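Local atomic coordinates of ubiquitin-conjugating enzyme (Plasmodium vivax, PDB entry 2FO3), a protein that probably accepts activated ubiquitin from an E1 enzyme as a thioester through this UBC domain and passes it on toward substrate proteins, as E2 ubiquitin-conjugating enzymes do. Residues Ile39-Gly44 / Asn52-Leu57; Leu57-Pro62 / Pro70-Leu75; Ile90-Leu95 / Leu110-Met115. One frame throughout, in Å; residues are numbered along the deposited sequence.

Interaction 1: Ile39-Gly44 / Asn52-Leu57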
# COMPACT_ATOMS: atom_id res chain seq x y z
N ILE A 39 2.70 7.72 -1.48
CA ILE A 39 2.94 7.40 -0.08
C ILE A 39 1.60 7.39 0.60
O ILE A 39 0.89 8.41 0.64
CB ILE A 39 3.84 8.43 0.68
CG1 ILE A 39 5.10 8.81 -0.11
CG2 ILE A 39 4.17 7.93 2.10
CD1 ILE A 39 6.08 7.72 -0.22
N VAL A 40 1.25 6.23 1.12
CA VAL A 40 0.00 6.06 1.86
C VAL A 40 0.25 6.10 3.38
O VAL A 40 1.11 5.37 3.91
CB VAL A 40 -0.72 4.75 1.41
CG1 VAL A 40 -1.96 4.46 2.27
CG2 VAL A 40 -1.10 4.84 -0.04
N LYS A 41 -0.49 6.95 4.07
CA LYS A 41 -0.46 7.02 5.53
C LYS A 41 -1.59 6.19 6.13
O LYS A 41 -2.76 6.41 5.81
CB LYS A 41 -0.56 8.50 6.00
CG LYS A 41 -0.63 8.67 7.52
CD LYS A 41 -0.53 10.15 7.90
CE LYS A 41 -0.94 10.36 9.38
NZ LYS A 41 -0.56 11.72 9.94
N TYR A 42 -1.24 5.24 6.98
CA TYR A 42 -2.21 4.44 7.68
C TYR A 42 -2.11 4.73 9.17
O TYR A 42 -1.02 4.70 9.74
CB TYR A 42 -2.00 2.95 7.39
CG TYR A 42 -2.75 2.03 8.32
CD1 TYR A 42 -4.16 2.06 8.38
CD2 TYR A 42 -2.06 1.10 9.10
CE1 TYR A 42 -4.86 1.19 9.26
CE2 TYR A 42 -2.73 0.23 9.94
CZ TYR A 42 -4.13 0.28 10.03
OH TYR A 42 -4.76 -0.58 10.88
N VAL A 43 -3.25 5.06 9.78
CA VAL A 43 -3.33 5.23 11.24
C VAL A 43 -3.96 3.98 11.78
O VAL A 43 -5.09 3.66 11.42
CB VAL A 43 -4.15 6.47 11.65
CG1 VAL A 43 -4.14 6.64 13.19
CG2 VAL A 43 -3.62 7.71 10.94
N GLY A 44 -3.22 3.25 12.60
CA GLY A 44 -3.64 1.96 13.15
C GLY A 44 -5.05 1.97 13.71
O GLY A 44 -5.40 2.83 14.55
N ASN A 52 -3.76 3.51 16.76
CA ASN A 52 -3.26 4.89 16.86
C ASN A 52 -1.80 5.10 16.42
O ASN A 52 -1.34 6.24 16.39
CB ASN A 52 -3.48 5.44 18.28
CG ASN A 52 -4.94 5.72 18.57
OD1 ASN A 52 -5.56 5.02 19.37
ND2 ASN A 52 -5.49 6.73 17.90
N GLU A 53 -1.10 4.03 16.08
CA GLU A 53 0.27 4.14 15.58
C GLU A 53 0.25 4.52 14.09
O GLU A 53 -0.58 4.03 13.33
CB GLU A 53 1.05 2.82 15.81
CG GLU A 53 1.03 2.34 17.28
CD GLU A 53 1.81 1.07 17.51
OE1 GLU A 53 1.99 0.27 16.57
OE2 GLU A 53 2.26 0.85 18.66
N VAL A 54 1.17 5.38 13.66
CA VAL A 54 1.20 5.82 12.28
C VAL A 54 2.21 5.01 11.50
O VAL A 54 3.35 4.86 11.95
CB VAL A 54 1.50 7.34 12.16
CG1 VAL A 54 1.73 7.78 10.70
CG2 VAL A 54 0.36 8.15 12.80
N TYR A 55 1.77 4.46 10.36
CA TYR A 55 2.67 3.77 9.44
C TYR A 55 2.50 4.33 8.04
O TYR A 55 1.41 4.74 7.63
CB TYR A 55 2.47 2.23 9.49
CG TYR A 55 2.76 1.69 10.87
CD1 TYR A 55 4.08 1.53 11.31
CD2 TYR A 55 1.72 1.39 11.75
CE1 TYR A 55 4.35 1.07 12.61
CE2 TYR A 55 1.98 0.92 13.04
CZ TYR A 55 3.29 0.77 13.46
OH TYR A 55 3.55 0.31 14.70
N LYS A 56 3.59 4.36 7.29
CA LYS A 56 3.60 4.89 5.95
C LYS A 56 4.05 3.83 4.96
O LYS A 56 5.08 3.20 5.14
CB LYS A 56 4.42 6.17 5.84
CG LYS A 56 3.64 7.37 6.38
CD LYS A 56 4.35 8.67 6.18
CE LYS A 56 3.44 9.81 6.66
NZ LYS A 56 4.13 11.12 6.68
N LEU A 57 3.27 3.67 3.92
CA LEU A 57 3.50 2.66 2.89
C LEU A 57 3.93 3.37 1.61
O LEU A 57 3.19 4.24 1.06
CB LEU A 57 2.17 1.92 2.68
CG LEU A 57 1.95 0.48 2.26
CD1 LEU A 57 2.74 -0.53 3.11
CD2 LEU A 57 0.43 0.19 2.35
O HOH W 1 2.07 12.32 9.00

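Interaction 2: Leu57-Pro62 / Pro70-Leu75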
# COMPACT_ATOMS: atom_id res chain seq x y z
N LEU A 57 3.27 3.67 3.92
CA LEU A 57 3.50 2.66 2.89
C LEU A 57 3.93 3.37 1.61
O LEU A 57 3.19 4.24 1.06
CB LEU A 57 2.17 1.92 2.68
CG LEU A 57 1.95 0.48 2.26
CD1 LEU A 57 2.74 -0.53 3.11
CD2 LEU A 57 0.43 0.19 2.35
N LYS A 58 5.10 3.01 1.10
CA LYS A 58 5.56 3.56 -0.17
C LYS A 58 5.16 2.62 -1.31
O LYS A 58 5.36 1.40 -1.21
CB LYS A 58 7.04 3.82 -0.18
CG LYS A 58 7.48 4.49 -1.47
CD LYS A 58 8.80 5.28 -1.26
CE LYS A 58 9.60 5.31 -2.54
NZ LYS A 58 10.95 6.01 -2.33
N ILE A 59 4.61 3.19 -2.36
CA ILE A 59 4.11 2.45 -3.51
C ILE A 59 4.79 2.94 -4.77
O ILE A 59 4.69 4.10 -5.12
CB ILE A 59 2.57 2.54 -3.63
CG1 ILE A 59 1.88 1.96 -2.38
CG2 ILE A 59 2.09 1.76 -4.89
CD1 ILE A 59 0.40 2.37 -2.27
N ILE A 60 5.51 2.04 -5.44
CA ILE A 60 6.20 2.41 -6.68
C ILE A 60 5.64 1.65 -7.85
O ILE A 60 5.64 0.40 -7.87
CB ILE A 60 7.73 2.13 -6.58
CG1 ILE A 60 8.32 2.77 -5.33
CG2 ILE A 60 8.44 2.61 -7.87
CD1 ILE A 60 9.65 2.24 -4.93
N PHE A 61 5.17 2.39 -8.85
CA PHE A 61 4.67 1.77 -10.08
C PHE A 61 5.80 1.59 -11.09
O PHE A 61 6.37 2.60 -11.56
CB PHE A 61 3.59 2.63 -10.71
CG PHE A 61 2.41 2.84 -9.83
CD1 PHE A 61 1.32 1.96 -9.86
CD2 PHE A 61 2.37 3.94 -8.96
CE1 PHE A 61 0.21 2.17 -9.03
CE2 PHE A 61 1.26 4.15 -8.12
CZ PHE A 61 0.19 3.27 -8.16
N PRO A 62 6.15 0.32 -11.42
CA PRO A 62 7.21 0.05 -12.38
C PRO A 62 6.77 0.38 -13.80
O PRO A 62 5.57 0.56 -14.08
CB PRO A 62 7.46 -1.46 -12.20
CG PRO A 62 6.13 -2.01 -11.79
CD PRO A 62 5.56 -0.93 -10.87
N PRO A 70 2.83 -3.35 -8.45
CA PRO A 70 3.56 -2.22 -7.88
C PRO A 70 4.52 -2.76 -6.83
O PRO A 70 4.30 -3.87 -6.30
CB PRO A 70 2.45 -1.38 -7.22
CG PRO A 70 1.36 -2.37 -6.92
CD PRO A 70 1.41 -3.38 -8.03
N ILE A 71 5.60 -2.05 -6.56
CA ILE A 71 6.46 -2.41 -5.43
C ILE A 71 5.91 -1.64 -4.22
O ILE A 71 5.67 -0.41 -4.30
CB ILE A 71 7.92 -2.04 -5.73
CG1 ILE A 71 8.49 -2.98 -6.81
CG2 ILE A 71 8.76 -2.10 -4.42
CD1 ILE A 71 9.42 -2.30 -7.81
N VAL A 72 5.68 -2.35 -3.11
CA VAL A 72 5.03 -1.74 -1.90
C VAL A 72 5.77 -2.17 -0.66
O VAL A 72 5.95 -3.39 -0.42
CB VAL A 72 3.52 -2.16 -1.78
CG1 VAL A 72 2.84 -1.51 -0.55
CG2 VAL A 72 2.77 -1.78 -2.99
N TYR A 73 6.20 -1.19 0.14
CA TYR A 73 6.86 -1.48 1.39
C TYR A 73 6.64 -0.36 2.41
O TYR A 73 6.37 0.79 2.04
CB TYR A 73 8.35 -1.76 1.17
CG TYR A 73 9.14 -0.59 0.65
CD1 TYR A 73 9.78 0.30 1.52
CD2 TYR A 73 9.23 -0.34 -0.73
CE1 TYR A 73 10.48 1.39 1.05
CE2 TYR A 73 9.96 0.75 -1.23
CZ TYR A 73 10.58 1.60 -0.33
OH TYR A 73 11.31 2.67 -0.80
N PHE A 74 6.77 -0.71 3.70
CA PHE A 74 6.60 0.27 4.78
C PHE A 74 7.84 1.13 4.99
O PHE A 74 8.98 0.62 4.96
CB PHE A 74 6.27 -0.42 6.07
CG PHE A 74 4.86 -0.92 6.16
CD1 PHE A 74 3.83 -0.05 6.56
CD2 PHE A 74 4.56 -2.25 5.86
CE1 PHE A 74 2.50 -0.51 6.65
CE2 PHE A 74 3.25 -2.71 5.95
CZ PHE A 74 2.21 -1.83 6.35
N LEU A 75 7.63 2.43 5.21
CA LEU A 75 8.73 3.32 5.55
C LEU A 75 9.13 3.05 6.98
O LEU A 75 8.40 2.36 7.71
CB LEU A 75 8.35 4.79 5.30
CG LEU A 75 8.08 5.15 3.82
CD1 LEU A 75 7.74 6.61 3.69
CD2 LEU A 75 9.25 4.77 2.89

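Interaction 3: Ile90-Leu95 / Leu110-Met115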
# COMPACT_ATOMS: atom_id res chain seq x y z
N ILE A 90 7.18 -6.56 2.34
CA ILE A 90 5.99 -7.24 2.82
C ILE A 90 5.93 -8.57 2.11
O ILE A 90 6.14 -8.65 0.90
CB ILE A 90 4.71 -6.41 2.51
CG1 ILE A 90 4.77 -5.04 3.25
CG2 ILE A 90 3.42 -7.19 2.86
CD1 ILE A 90 3.77 -3.98 2.61
N CYS A 91 5.63 -9.61 2.89
CA CYS A 91 5.40 -10.94 2.36
C CYS A 91 3.89 -11.11 2.22
O CYS A 91 3.18 -11.32 3.20
CB CYS A 91 5.98 -12.03 3.30
SG CYS A 91 5.67 -13.72 2.63
N LEU A 92 3.41 -10.98 0.98
CA LEU A 92 1.97 -11.04 0.70
C LEU A 92 1.78 -11.57 -0.71
O LEU A 92 2.20 -10.93 -1.67
CB LEU A 92 1.32 -9.64 0.81
CG LEU A 92 -0.19 -9.57 0.48
CD1 LEU A 92 -1.03 -10.18 1.61
CD2 LEU A 92 -0.63 -8.12 0.20
N SER A 93 1.11 -12.73 -0.83
CA SER A 93 0.89 -13.38 -2.12
C SER A 93 0.25 -12.46 -3.17
O SER A 93 0.61 -12.53 -4.34
CB SER A 93 0.02 -14.64 -1.95
OG SER A 93 0.61 -15.53 -1.01
N LEU A 94 -0.70 -11.61 -2.74
CA LEU A 94 -1.37 -10.68 -3.69
C LEU A 94 -0.40 -9.76 -4.42
O LEU A 94 -0.70 -9.26 -5.51
CB LEU A 94 -2.47 -9.87 -3.00
CG LEU A 94 -3.77 -10.60 -2.68
CD1 LEU A 94 -4.67 -9.71 -1.85
CD2 LEU A 94 -4.50 -11.05 -3.99
N LEU A 95 0.77 -9.54 -3.81
CA LEU A 95 1.81 -8.67 -4.38
C LEU A 95 2.80 -9.43 -5.23
O LEU A 95 3.68 -8.84 -5.86
CB LEU A 95 2.58 -7.98 -3.25
CG LEU A 95 1.97 -6.75 -2.62
CD1 LEU A 95 2.60 -6.45 -1.24
CD2 LEU A 95 2.13 -5.57 -3.59
N LEU A 110 -5.86 -2.18 1.39
CA LEU A 110 -6.81 -2.77 2.34
C LEU A 110 -6.41 -4.21 2.76
O LEU A 110 -6.56 -4.60 3.92
CB LEU A 110 -8.24 -2.70 1.80
CG LEU A 110 -9.39 -2.87 2.77
CD1 LEU A 110 -9.43 -1.77 3.86
CD2 LEU A 110 -10.67 -2.89 1.97
N SER A 111 -5.92 -5.00 1.81
CA SER A 111 -5.42 -6.36 2.12
C SER A 111 -4.23 -6.34 3.08
O SER A 111 -4.09 -7.24 3.92
CB SER A 111 -5.05 -7.12 0.85
OG SER A 111 -6.21 -7.32 0.05
N ILE A 112 -3.39 -5.32 2.96
CA ILE A 112 -2.23 -5.16 3.87
C ILE A 112 -2.75 -4.82 5.24
O ILE A 112 -2.33 -5.38 6.23
CB ILE A 112 -1.22 -4.06 3.35
CG1 ILE A 112 -0.52 -4.56 2.06
CG2 ILE A 112 -0.21 -3.63 4.48
CD1 ILE A 112 0.13 -3.44 1.19
N ILE A 113 -3.74 -3.92 5.29
CA ILE A 113 -4.29 -3.51 6.57
C ILE A 113 -4.96 -4.73 7.21
O ILE A 113 -4.82 -4.97 8.40
CB ILE A 113 -5.31 -2.33 6.42
CG1 ILE A 113 -4.60 -1.08 5.90
CG2 ILE A 113 -6.00 -2.02 7.75
CD1 ILE A 113 -5.58 0.02 5.46
N SER A 114 -5.67 -5.50 6.39
CA SER A 114 -6.24 -6.76 6.87
C SER A 114 -5.19 -7.70 7.47
O SER A 114 -5.37 -8.22 8.61
CB SER A 114 -6.98 -7.47 5.73
OG SER A 114 -7.59 -8.64 6.22
N MET A 115 -4.10 -7.92 6.72
CA MET A 115 -2.95 -8.76 7.17
C MET A 115 -2.44 -8.29 8.53
O MET A 115 -2.30 -9.09 9.45
CB MET A 115 -1.84 -8.76 6.13
CG MET A 115 -0.58 -9.61 6.47
SD MET A 115 0.81 -9.06 5.46
CE MET A 115 1.22 -7.50 6.23

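Interaction 1: Ile39-Gly44 / Asn52-Leu57
Lys41 and Lys56 face each other as a non-hydrogen-bonded pair of two antiparallel strands, flanked by the hydrogen-bonded pairs Val40 with Leu57 and Tyr42 with Tyr55. The ladder is regular: Tyr55 N donates to Tyr42 O at 2.9 Å and almost straight (178°), and Leu57 N reaches Val40 O at 2.7 Å. Past the last pair the chains stay linked, Gly44 N bonding to Glu53 O, while Asn52 N hydrogen-bonds to Gly44 O from above its carbonyl plane, consistent with the chain leaving the ladder here.

The Lys41 side chain, fully extended, leaves CB on the face that also carries Val43, Val54 and Lys56. Its CG rests against Val54 CG1, CD meets Lys56 CE at 4.2 Å, and Lys41 CE returns to Val54 CG1 at 3.9 Å, so Val54, diagonal to Lys41, touches it at CG and CE. At the tip, Lys41 NZ donates to a water 2.9 Å away; Lys56 NZ holds the same water weakly. The ammonium groups of Lys41 and Lys56 remain 5.7 Å apart from NZ to NZ, and the shared water probably eases the repulsion between them.

On the opposite face Tyr42 turns its ring along the strand: with CG anti to the backbone N (chi1 166°), one ring face lies under Gly44 N, which sits 4.0 Å above the ring plane near its centre. The phenol OH is hydrogen-bonded to Leu45 N. Val40 and Leu57 share this face and pack on Val109 of helix 105-116, whereas the lysine face carries the amines and their water. Such a hairpin, one face on a helix, belongs to the antiparallel meander sheet of the ubiquitin-conjugating (UBC) fold.

Interaction 2: Leu57-Pro62 / Pro70-Leu75
In the beta hairpin of strands 54-60 and 71-74, which supplies an outermost strand to the antiparallel UBC sheet, Lys58 pairs with Tyr73 and Ile60 with Ile71 through two bonds each. Lys58 N to Tyr73 O and Ile60 N to Ile71 O both measure 2.7 Å, and the return bond Tyr73 N to Lys58 O is longer at 3.0 Å. Ile59 with Val72, between them, and Leu57 with Phe74, beyond Lys58 and Tyr73, are non-hydrogen-bonded pairs that turn their side chains to the face covered by helix 105-116.

On that face Leu57 CD1 stands over the middle of one face of the Phe74 ring, 3.4 Å from its centroid and 5° from its normal, a well-centred CH-pi contact. Leu57 CG meanwhile touches Val72 CG1 at 3.6 Å. Val72 CG1 lies between Leu57 and Ile59, while Val72 CG2 is 3.9 Å from Ile59 CG1. Ile59 CG2 continues the row against Pro70 CB, alongside which it points the same way.

The other face is mixed. Tyr73 holds CG between its backbone N and carbonyl carbon (chi1 64°), which leans the ring across toward strand 54-60, next to Lys58: Lys58 CB covers one ring face near the rim, and the extended chain runs beside the ring until Lys58 CE lies 3.6 Å from Tyr73 OH. Ile60 CD1 instead comes to the ring edge, 4.0 Å from Tyr73 CE2. Leu75, just past the end of strand 71-74, brings CD2 to Lys58 CB. Across the pair, then, polar cohesion comes from the backbone alone; side chains add dispersion and CH-pi contact, and the lysine contributes its methylenes rather than its charge.

Interaction 3: Ile90-Leu95 / Leu110-Met115
Residues Ile90 to Leu92 run in extended form beside one side of helix 105-116, their CA atoms no nearer than 7.9 Å, the distance from Leu92 CA to Ile112 CA. The chain then winds into a 3-10 turn at 93-95, closed by Leu95 N to Leu92 O. No hydrogen bond joins loop to helix; the gap is bridged mainly by side chains, and Ser111, Ile112 and Met115 supply them from the helix.

Ile90 and Ile112 meet at their ends and roughly at right angles, CD1 to CD1 at 3.9 Å. The other branch of Ile90, CG2, takes the methionine: Met115 CE lies 4.0 Å from it, brought there because the long extended side chain bends at its last torsion (chi3 74°). Leu92 reaches in with CG anti to the backbone N (chi1 178°), so that its methyl CD2 rests 4.0 Å from Ile112 CG1. One turn before Met115, Leu94 CD1 packs on Ser111, 3.4 Å from Ser111 OG; that hydroxyl is hydrogen-bonded to Gly107 O within the helix, so the leucine meets a polar atom whose bonding is turned back to its own backbone.

Cys91 behaves otherwise. Its CB points away from the helix and its side chain touches His83, while its carbonyl O lies beside Met115 SD. Ile90 and Leu92, on either side of Cys91 in the chain, anchor the loop to the helix. A cysteine in the loop between the last sheet strand and the following helix is consistent with the active-site loop of E2 enzymes in the UBC fold.

Interactions 1 and 2 share strand 54-60 and are serial hairpins of one sheet, so both rest on backbone ladders; both are partly buried, with one face on the core. Interaction 3, a surface contact, has no hydrogen bond between its segments and depends on apolar side chains. Leu57 belongs to both hairpins and also meets the third contact, Leu57 CD1 lying 3.6 Å from Ile90 CD1. Phe74 and Val72 of interaction 2 pack on Ile112 as well, forming one apolar layer between sheet and helix. Away from this layer the chemistry diverges: interaction 1 carries a water-linked lysine pair, interaction 2 a lysine-tyrosine pair, and interaction 3 leaves Cys91 facing outward.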